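PDB 6BG8: Ig domain protein, group 2 domain protein from Shewanella frigidimarina, which binds ice as an adhesin that holds the bacterium on it and inhibits ice-crystal growth, this chain being its C-terminal ice-binding (DUF3494) domain. Local coordinates for residues Ala46-Gly51 / Phe57-Asn62; Leu142-Glu147 / Ser152-Thr157. All coordinates share one frame; numbering follows the deposited sequence.

Contact 1: Ala46-Gly51 / Phe57-Asn62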
ATOM      1  N   ALA A  46      -1.480 -17.504  -0.379  1.00  7.14           N
ATOM      2  CA  ALA A  46      -2.665 -18.316  -0.116  1.00  7.50           C
ATOM      3  C   ALA A  46      -3.883 -17.716  -0.801  1.00  8.10           C
ATOM      4  O   ALA A  46      -4.094 -16.499  -0.773  1.00  8.23           O
ATOM      5  CB  ALA A  46      -2.937 -18.460   1.389  1.00 10.76           C
ATOM      6  N   GLY A  47      -4.692 -18.584  -1.415  1.00  8.02           N
ATOM      7  CA  GLY A  47      -5.957 -18.188  -1.990  1.00  6.94           C
ATOM      8  C   GLY A  47      -5.908 -17.812  -3.452  1.00  6.42           C
ATOM      9  O   GLY A  47      -6.969 -17.570  -4.045  1.00  9.08           O
ATOM     10  N   PHE A  48      -4.720 -17.746  -4.052  1.00  8.03           N
ATOM     11  CA  PHE A  48      -4.575 -17.337  -5.440  1.00  9.17           C
ATOM     12  C   PHE A  48      -4.539 -18.554  -6.358  1.00 10.87           C
ATOM     13  O   PHE A  48      -4.294 -19.688  -5.929  1.00 14.56           O
ATOM     14  CB  PHE A  48      -3.308 -16.497  -5.628  1.00  8.71           C
ATOM     15  CG  PHE A  48      -3.328 -15.202  -4.873  1.00  9.52           C
ATOM     16  CD1 PHE A  48      -3.931 -14.082  -5.423  1.00 11.45           C
ATOM     17  CD2 PHE A  48      -2.759 -15.105  -3.607  1.00  9.44           C
ATOM     18  CE1 PHE A  48      -3.955 -12.872  -4.729  1.00  9.11           C
ATOM     19  CE2 PHE A  48      -2.784 -13.910  -2.904  1.00  7.95           C
ATOM     20  CZ  PHE A  48      -3.386 -12.788  -3.470  1.00  7.76           C
ATOM     21  N   THR A  49      -4.782 -18.303  -7.638  1.00  9.95           N
ATOM     22  CA  THR A  49      -4.870 -19.357  -8.648  1.00  7.76           C
ATOM     23  C   THR A  49      -3.764 -19.196  -9.679  1.00  8.60           C
ATOM     24  O   THR A  49      -3.860 -18.300 -10.539  1.00 10.89           O
ATOM     25  CB  THR A  49      -6.226 -19.310  -9.344  1.00 10.42           C
ATOM     26  OG1 THR A  49      -7.263 -19.235  -8.357  1.00  9.39           O
ATOM     27  CG2 THR A  49      -6.414 -20.548 -10.214  1.00  8.98           C
ATOM     28  N   PRO A  50      -2.713 -20.017  -9.648  1.00 15.57           N
ATOM     29  CA  PRO A  50      -1.659 -19.903 -10.666  1.00  7.11           C
ATOM     30  C   PRO A  50      -2.237 -19.950 -12.075  1.00  9.90           C
ATOM     31  O   PRO A  50      -3.119 -20.759 -12.387  1.00 11.50           O
ATOM     32  CB  PRO A  50      -0.757 -21.110 -10.376  1.00 12.60           C
ATOM     33  CG  PRO A  50      -0.926 -21.342  -8.907  1.00 13.48           C
ATOM     34  CD  PRO A  50      -2.386 -21.027  -8.624  1.00 14.65           C
ATOM     35  N   GLY A  51      -1.748 -19.055 -12.923  1.00 10.55           N
ATOM     36  CA  GLY A  51      -2.216 -18.943 -14.287  1.00 10.01           C
ATOM     37  C   GLY A  51      -1.392 -19.767 -15.253  1.00 15.07           C
ATOM     38  O   GLY A  51      -0.676 -20.698 -14.873  1.00 12.07           O
ATOM     39  N   PHE A  57      -1.098 -15.054 -11.666  1.00  5.76           N
ATOM     40  CA  PHE A  57      -2.270 -15.478 -10.920  1.00  6.02           C
ATOM     41  C   PHE A  57      -3.494 -15.055 -11.716  1.00  7.04           C
ATOM     42  O   PHE A  57      -3.502 -13.971 -12.308  1.00  8.56           O
ATOM     43  CB  PHE A  57      -2.338 -14.833  -9.530  1.00 10.25           C
ATOM     44  CG  PHE A  57      -1.360 -15.385  -8.523  1.00  9.14           C
ATOM     45  CD1 PHE A  57      -0.992 -16.722  -8.520  1.00  8.82           C
ATOM     46  CD2 PHE A  57      -0.842 -14.550  -7.539  1.00 11.49           C
ATOM     47  CE1 PHE A  57      -0.096 -17.208  -7.565  1.00 10.44           C
ATOM     48  CE2 PHE A  57       0.044 -15.025  -6.582  1.00 11.48           C
ATOM     49  CZ  PHE A  57       0.425 -16.347  -6.591  1.00  6.85           C
ATOM     50  N   ASP A  58      -4.538 -15.894 -11.715  1.00  9.12           N
ATOM     51  CA  ASP A  58      -5.763 -15.529 -12.424  1.00  7.96           C
ATOM     52  C   ASP A  58      -6.387 -14.262 -11.850  1.00  6.95           C
ATOM     53  O   ASP A  58      -7.067 -13.522 -12.568  1.00  8.81           O
ATOM     54  CB  ASP A  58      -6.774 -16.676 -12.366  1.00 10.45           C
ATOM     55  CG  ASP A  58      -6.435 -17.803 -13.309  1.00  9.18           C
ATOM     56  OD1 ASP A  58      -5.506 -17.655 -14.123  1.00 11.01           O
ATOM     57  OD2 ASP A  58      -7.108 -18.849 -13.230  1.00 11.05           O
ATOM     58  N   GLU A  59      -6.165 -14.003 -10.561  1.00  6.95           N
ATOM     59  CA  GLU A  59      -6.688 -12.841  -9.853  1.00 12.94           C
ATOM     60  C   GLU A  59      -5.939 -11.558 -10.175  1.00 11.04           C
ATOM     61  O   GLU A  59      -6.348 -10.485  -9.714  1.00 11.04           O
ATOM     62  CB  GLU A  59      -6.620 -13.086  -8.343  1.00  8.53           C
ATOM     63  CG  GLU A  59      -7.518 -14.223  -7.855  1.00 11.00           C
ATOM     64  CD  GLU A  59      -6.939 -15.614  -8.110  1.00 11.27           C
ATOM     65  OE1 GLU A  59      -5.725 -15.718  -8.362  1.00  9.68           O
ATOM     66  OE2 GLU A  59      -7.707 -16.604  -8.056  1.00 10.23           O
ATOM     67  N   LEU A  60      -4.866 -11.646 -10.949  1.00  6.75           N
ATOM     68  CA  LEU A  60      -3.917 -10.554 -11.115  1.00  6.75           C
ATOM     69  C   LEU A  60      -3.745 -10.269 -12.599  1.00  7.67           C
ATOM     70  O   LEU A  60      -3.356 -11.155 -13.364  1.00  8.93           O
ATOM     71  CB  LEU A  60      -2.573 -10.915 -10.473  1.00  8.22           C
ATOM     72  CG  LEU A  60      -1.400  -9.962 -10.679  1.00  8.53           C
ATOM     73  CD1 LEU A  60      -1.717  -8.630 -10.031  1.00  9.79           C
ATOM     74  CD2 LEU A  60      -0.130 -10.571 -10.074  1.00  8.30           C
ATOM     75  N   THR A  61      -4.036  -9.038 -13.008  1.00  7.14           N
ATOM     76  CA  THR A  61      -3.921  -8.597 -14.392  0.87  9.32           C
ATOM     77  C   THR A  61      -2.830  -7.536 -14.503  1.00  8.68           C
ATOM     78  O   THR A  61      -2.743  -6.656 -13.645  1.00 11.17           O
ATOM     79  CB  THR A  61      -5.259  -8.029 -14.871  0.87 11.20           C
ATOM     80  OG1 THR A  61      -6.273  -9.034 -14.742  0.87 15.32           O
ATOM     81  CG2 THR A  61      -5.164  -7.567 -16.321  0.87 16.41           C
ATOM     82  N   ASN A  62      -2.013  -7.615 -15.558  1.00 11.97           N
ATOM     83  CA  ASN A  62      -0.916  -6.672 -15.795  1.00  8.99           C
ATOM     84  C   ASN A  62       0.046  -6.644 -14.605  1.00  8.26           C
ATOM     85  O   ASN A  62       0.440  -5.585 -14.110  1.00 11.51           O
ATOM     86  CB  ASN A  62      -1.437  -5.268 -16.115  1.00 12.12           C
ATOM     87  CG  ASN A  62      -0.359  -4.374 -16.697  1.00 21.34           C
ATOM     88  OD1 ASN A  62       0.653  -4.867 -17.187  1.00 15.14           O
ATOM     89  ND2 ASN A  62      -0.562  -3.055 -16.641  1.00 13.06           N
TER
HETATM   90  O   HOH W   1      -9.267 -16.653  -5.853  1.00 17.10           O
HETATM   91  O   HOH W   2      -5.659 -21.108 -13.666  1.00 14.88           O
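Phe48 and Phe57 each turn their ring beside the backbone N, with CG anti to the carbonyl carbon (chi1 -64° and -74°), and this brings the two rings together where a loop of the ice-binding beta-solenoid folds back towards strand 60-61. Their planes are nearly parallel but slid so far apart that the rings barely overlap, the centroids 4.8 Å apart. What covers the Phe57 ring from this side is instead the CB of Phe48, a CH-pi contact 3.5 Å from the ring centroid and almost on the ring normal. Pro50 lies at the edge of the same ring.

The polar half of the contact gathers round Thr49. Glu59 is bent at chi2 (79°), and its carboxylate thereby swings back to grip this residue with both oxygens. OE1 accepts the backbone N of Thr49 at 2.8 Å, on its syn side but tilted out of the carboxylate plane, while OE2 takes the Thr49 OG1 hydroxyl at 2.7 Å through its syn lone pair. Two bonds to neighbouring groups of one residue should fix the rotation of the carboxylate. OE1 also lies near the plane of the Phe48 ring, at its edge. A water that donates to both Gly47 O and Glu59 OE2 carries the link back to Gly47, two residues before Thr49.

Strand 60-61 is entered through a type I turn, Phe57 to Leu60, closed by Leu60 N to Phe57 O. Behind the contact, Phe48, Phe57 and Leu60 all rest on Leu35 of strand 34-37, and Tyr45 meets the Phe57 ring edge-to-face. At the start of the turn, Asp58 N donates to Thr49 O at 2.8 Å, and a second water joins Pro50 O to Asp58 OD2.

Contact 2: Leu142-Glu147 / Ser152-Thr157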
ATOM      1  N   LEU A 142     -13.493  10.811   4.289  1.00  6.33           N
ATOM      2  CA  LEU A 142     -12.355  11.716   4.286  1.00  5.76           C
ATOM      3  C   LEU A 142     -12.180  12.247   2.866  1.00  8.51           C
ATOM      4  O   LEU A 142     -12.004  11.464   1.929  1.00  8.36           O
ATOM      5  CB  LEU A 142     -11.081  11.015   4.758  1.00  5.96           C
ATOM      6  CG  LEU A 142      -9.784  11.809   4.540  1.00  7.52           C
ATOM      7  CD1 LEU A 142      -9.798  13.116   5.349  1.00  6.55           C
ATOM      8  CD2 LEU A 142      -8.565  10.953   4.887  1.00  6.99           C
ATOM      9  N   THR A 143     -12.259  13.564   2.704  1.00  8.69           N
ATOM     10  CA  THR A 143     -12.039  14.191   1.405  1.00  5.83           C
ATOM     11  C   THR A 143     -10.643  14.801   1.394  1.00  7.76           C
ATOM     12  O   THR A 143     -10.289  15.567   2.293  1.00  8.40           O
ATOM     13  CB  THR A 143     -13.104  15.252   1.118  1.00  6.97           C
ATOM     14  OG1 THR A 143     -14.401  14.630   1.120  1.00  9.00           O
ATOM     15  CG2 THR A 143     -12.853  15.901  -0.249  1.00  9.71           C
ATOM     16  N   LEU A 144      -9.843  14.446   0.392  1.00  5.64           N
ATOM     17  CA  LEU A 144      -8.494  14.985   0.257  1.00  7.73           C
ATOM     18  C   LEU A 144      -8.491  15.967  -0.906  1.00  6.84           C
ATOM     19  O   LEU A 144      -8.825  15.599  -2.038  1.00  5.66           O
ATOM     20  CB  LEU A 144      -7.469  13.866   0.069  1.00  6.89           C
ATOM     21  CG  LEU A 144      -7.368  12.931   1.286  1.00  6.48           C
ATOM     22  CD1 LEU A 144      -6.411  11.747   1.037  1.00 11.92           C
ATOM     23  CD2 LEU A 144      -7.010  13.670   2.571  1.00  8.22           C
ATOM     24  N   ASP A 145      -8.130  17.220  -0.610  1.00  6.37           N
ATOM     25  CA  ASP A 145      -8.312  18.368  -1.491  1.00  6.19           C
ATOM     26  C   ASP A 145      -6.940  18.816  -1.972  1.00  6.84           C
ATOM     27  O   ASP A 145      -6.169  19.407  -1.204  1.00  7.61           O
ATOM     28  CB  ASP A 145      -9.041  19.488  -0.741  1.00  4.67           C
ATOM     29  CG  ASP A 145      -9.322  20.727  -1.598  1.00  9.21           C
ATOM     30  OD1 ASP A 145      -8.821  20.856  -2.732  1.00  8.12           O
ATOM     31  OD2 ASP A 145     -10.062  21.597  -1.103  1.00  9.72           O
ATOM     32  N   GLY A 146      -6.640  18.547  -3.241  1.00  6.56           N
ATOM     33  CA  GLY A 146      -5.370  18.963  -3.801  1.00  7.48           C
ATOM     34  C   GLY A 146      -5.249  20.428  -4.152  1.00  7.44           C
ATOM     35  O   GLY A 146      -4.198  20.840  -4.647  1.00  8.62           O
ATOM     36  N   GLU A 147      -6.308  21.214  -3.935  1.00  6.26           N
ATOM     37  CA  GLU A 147      -6.315  22.666  -4.153  1.00  9.23           C
ATOM     38  C   GLU A 147      -5.937  23.038  -5.584  1.00 11.67           C
ATOM     39  O   GLU A 147      -5.397  24.118  -5.837  1.00 10.88           O
ATOM     40  CB  GLU A 147      -5.404  23.382  -3.144  1.00  8.38           C
ATOM     41  CG  GLU A 147      -5.922  23.260  -1.717  1.00  7.35           C
ATOM     42  CD  GLU A 147      -4.986  23.855  -0.693  1.00 12.66           C
ATOM     43  OE1 GLU A 147      -5.309  24.932  -0.148  1.00 15.13           O
ATOM     44  OE2 GLU A 147      -3.930  23.242  -0.433  1.00 10.12           O
ATOM     45  N   SER A 152      -0.077  17.577  -5.588  1.00  9.02           N
ATOM     46  CA  SER A 152      -0.195  17.711  -4.139  1.00  7.02           C
ATOM     47  C   SER A 152       0.032  16.376  -3.443  1.00  6.48           C
ATOM     48  O   SER A 152      -0.580  15.360  -3.801  1.00  6.76           O
ATOM     49  CB  SER A 152      -1.565  18.257  -3.761  1.00  8.42           C
ATOM     50  OG  SER A 152      -1.665  19.625  -4.103  1.00  7.42           O
ATOM     51  N   VAL A 153       0.886  16.396  -2.421  1.00  7.42           N
ATOM     52  CA  VAL A 153       1.299  15.199  -1.691  1.00  6.22           C
ATOM     53  C   VAL A 153       0.651  15.219  -0.313  1.00  6.93           C
ATOM     54  O   VAL A 153       0.644  16.255   0.366  1.00  6.95           O
ATOM     55  CB  VAL A 153       2.831  15.111  -1.575  1.00  6.57           C
ATOM     56  CG1 VAL A 153       3.229  14.055  -0.534  1.00  6.98           C
ATOM     57  CG2 VAL A 153       3.438  14.771  -2.922  1.00 10.36           C
ATOM     58  N   PHE A 154       0.106  14.077   0.097  1.00  7.07           N
ATOM     59  CA  PHE A 154      -0.511  13.895   1.406  1.00  4.45           C
ATOM     60  C   PHE A 154       0.205  12.751   2.107  1.00  4.91           C
ATOM     61  O   PHE A 154       0.283  11.649   1.563  1.00  6.98           O
ATOM     62  CB  PHE A 154      -2.002  13.552   1.284  1.00  6.51           C
ATOM     63  CG  PHE A 154      -2.818  14.567   0.537  1.00  4.96           C
ATOM     64  CD1 PHE A 154      -2.718  14.692  -0.845  1.00  4.59           C
ATOM     65  CD2 PHE A 154      -3.741  15.346   1.211  1.00  7.75           C
ATOM     66  CE1 PHE A 154      -3.503  15.619  -1.536  1.00  9.36           C
ATOM     67  CE2 PHE A 154      -4.531  16.266   0.530  1.00  5.45           C
ATOM     68  CZ  PHE A 154      -4.404  16.394  -0.850  1.00  8.85           C
ATOM     69  N   ILE A 155       0.713  13.001   3.313  1.00  2.73           N
ATOM     70  CA  ILE A 155       1.372  11.970   4.104  1.00  5.49           C
ATOM     71  C   ILE A 155       0.684  11.908   5.452  1.00  7.53           C
ATOM     72  O   ILE A 155       0.573  12.925   6.151  1.00  9.17           O
ATOM     73  CB  ILE A 155       2.874  12.241   4.267  1.00  4.62           C
ATOM     74  CG1 ILE A 155       3.567  12.131   2.906  1.00  6.55           C
ATOM     75  CG2 ILE A 155       3.488  11.265   5.272  1.00  8.27           C
ATOM     76  CD1 ILE A 155       4.998  12.643   2.890  1.00  6.06           C
ATOM     77  N   PHE A 156       0.210  10.723   5.803  1.00  6.53           N
ATOM     78  CA  PHE A 156      -0.338  10.431   7.121  1.00  6.35           C
ATOM     79  C   PHE A 156       0.601   9.455   7.800  1.00  6.70           C
ATOM     80  O   PHE A 156       0.863   8.371   7.269  1.00  5.93           O
ATOM     81  CB  PHE A 156      -1.745   9.851   7.009  1.00  5.10           C
ATOM     82  CG  PHE A 156      -2.713  10.795   6.381  1.00  7.96           C
ATOM     83  CD1 PHE A 156      -2.861  10.848   5.000  1.00  7.02           C
ATOM     84  CD2 PHE A 156      -3.442  11.671   7.166  1.00  7.19           C
ATOM     85  CE1 PHE A 156      -3.745  11.754   4.425  1.00  7.02           C
ATOM     86  CE2 PHE A 156      -4.314  12.568   6.598  1.00  6.39           C
ATOM     87  CZ  PHE A 156      -4.463  12.610   5.227  1.00  7.10           C
ATOM     88  N   THR A 157       1.142   9.856   8.945  1.00  9.10           N
ATOM     89  CA  THR A 157       2.169   9.060   9.605  1.00  3.60           C
ATOM     90  C   THR A 157       1.776   8.846  11.062  1.00  7.19           C
ATOM     91  O   THR A 157       1.638   9.804  11.829  1.00  7.46           O
ATOM     92  CB  THR A 157       3.545   9.708   9.445  1.00  6.11           C
ATOM     93  OG1 THR A 157       4.509   8.914  10.135  1.00  8.90           O
ATOM     94  CG2 THR A 157       3.570  11.166   9.931  1.00  3.74           C
TER
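Leu144 and Phe154 come at each other from facing walls of the beta-solenoid and overlap alongside in its interior, the leucine's CB over the ring. This CB sits above one face of the Phe154 ring, displaced toward its rim, and makes a CH-pi contact 4.2 Å from the centroid. Phe154 pushes its far end against the opposite backbone: CZ comes to 3.5 Å from Asp145 O, and that oxygen and Gly146 N both lie at the ring edge.

Phe156 meets the same leucine differently. With CG beside the backbone N (chi1 -64°) and chi2 extended (176°), Leu144 sends its CD2 branch to the edge of the Phe156 ring, 3.8 Å from CZ. CB thus lies on Phe154 alone, while CD2 touches both rings; Leu142 CD2 reaches Phe156 CZ more loosely, at 4.4 Å.

Beyond the rings, Ser152 OG stands 2.9 Å from Gly146 O, although Asp149 O is another acceptor for its proton. Asp145 OD1 receives Glu147 N at 2.8 Å, forming an Asx turn as the chain leaves the strand.

The contact joins two solenoid faces rather than neighbours in one sheet. Strand 142-145 runs between 122-125 and 171-174, whereas strand 154-158 is flanked by 127-131 and 182-186. Trp184 of strand 182-186 stacks on Phe156, and Ile182 of the same strand touches both Leu144 and Phe154.

How the contacts relate
Contacts 1 and 2 lie on opposite sides of the chain's centre, with their own centres about 32 Å apart and their nearest atoms about 22 Å apart, so neither touches the other. They follow in series along the chain, contact 1 closing before contact 2 opens. Both belong to the beta-solenoid of the ice-binding domain, but they differ in character: residues 46-51 and 57-62 meet near the surface through an aromatic pair flanked by hydrogen bonds and bridging waters, whereas 142-147 and 152-157 meet in the buried, mainly apolar interior. Neither includes the T-A/G-X-T/N motif at Thr212-Asn215, assigned to ice binding by similarity, and both lie away from it.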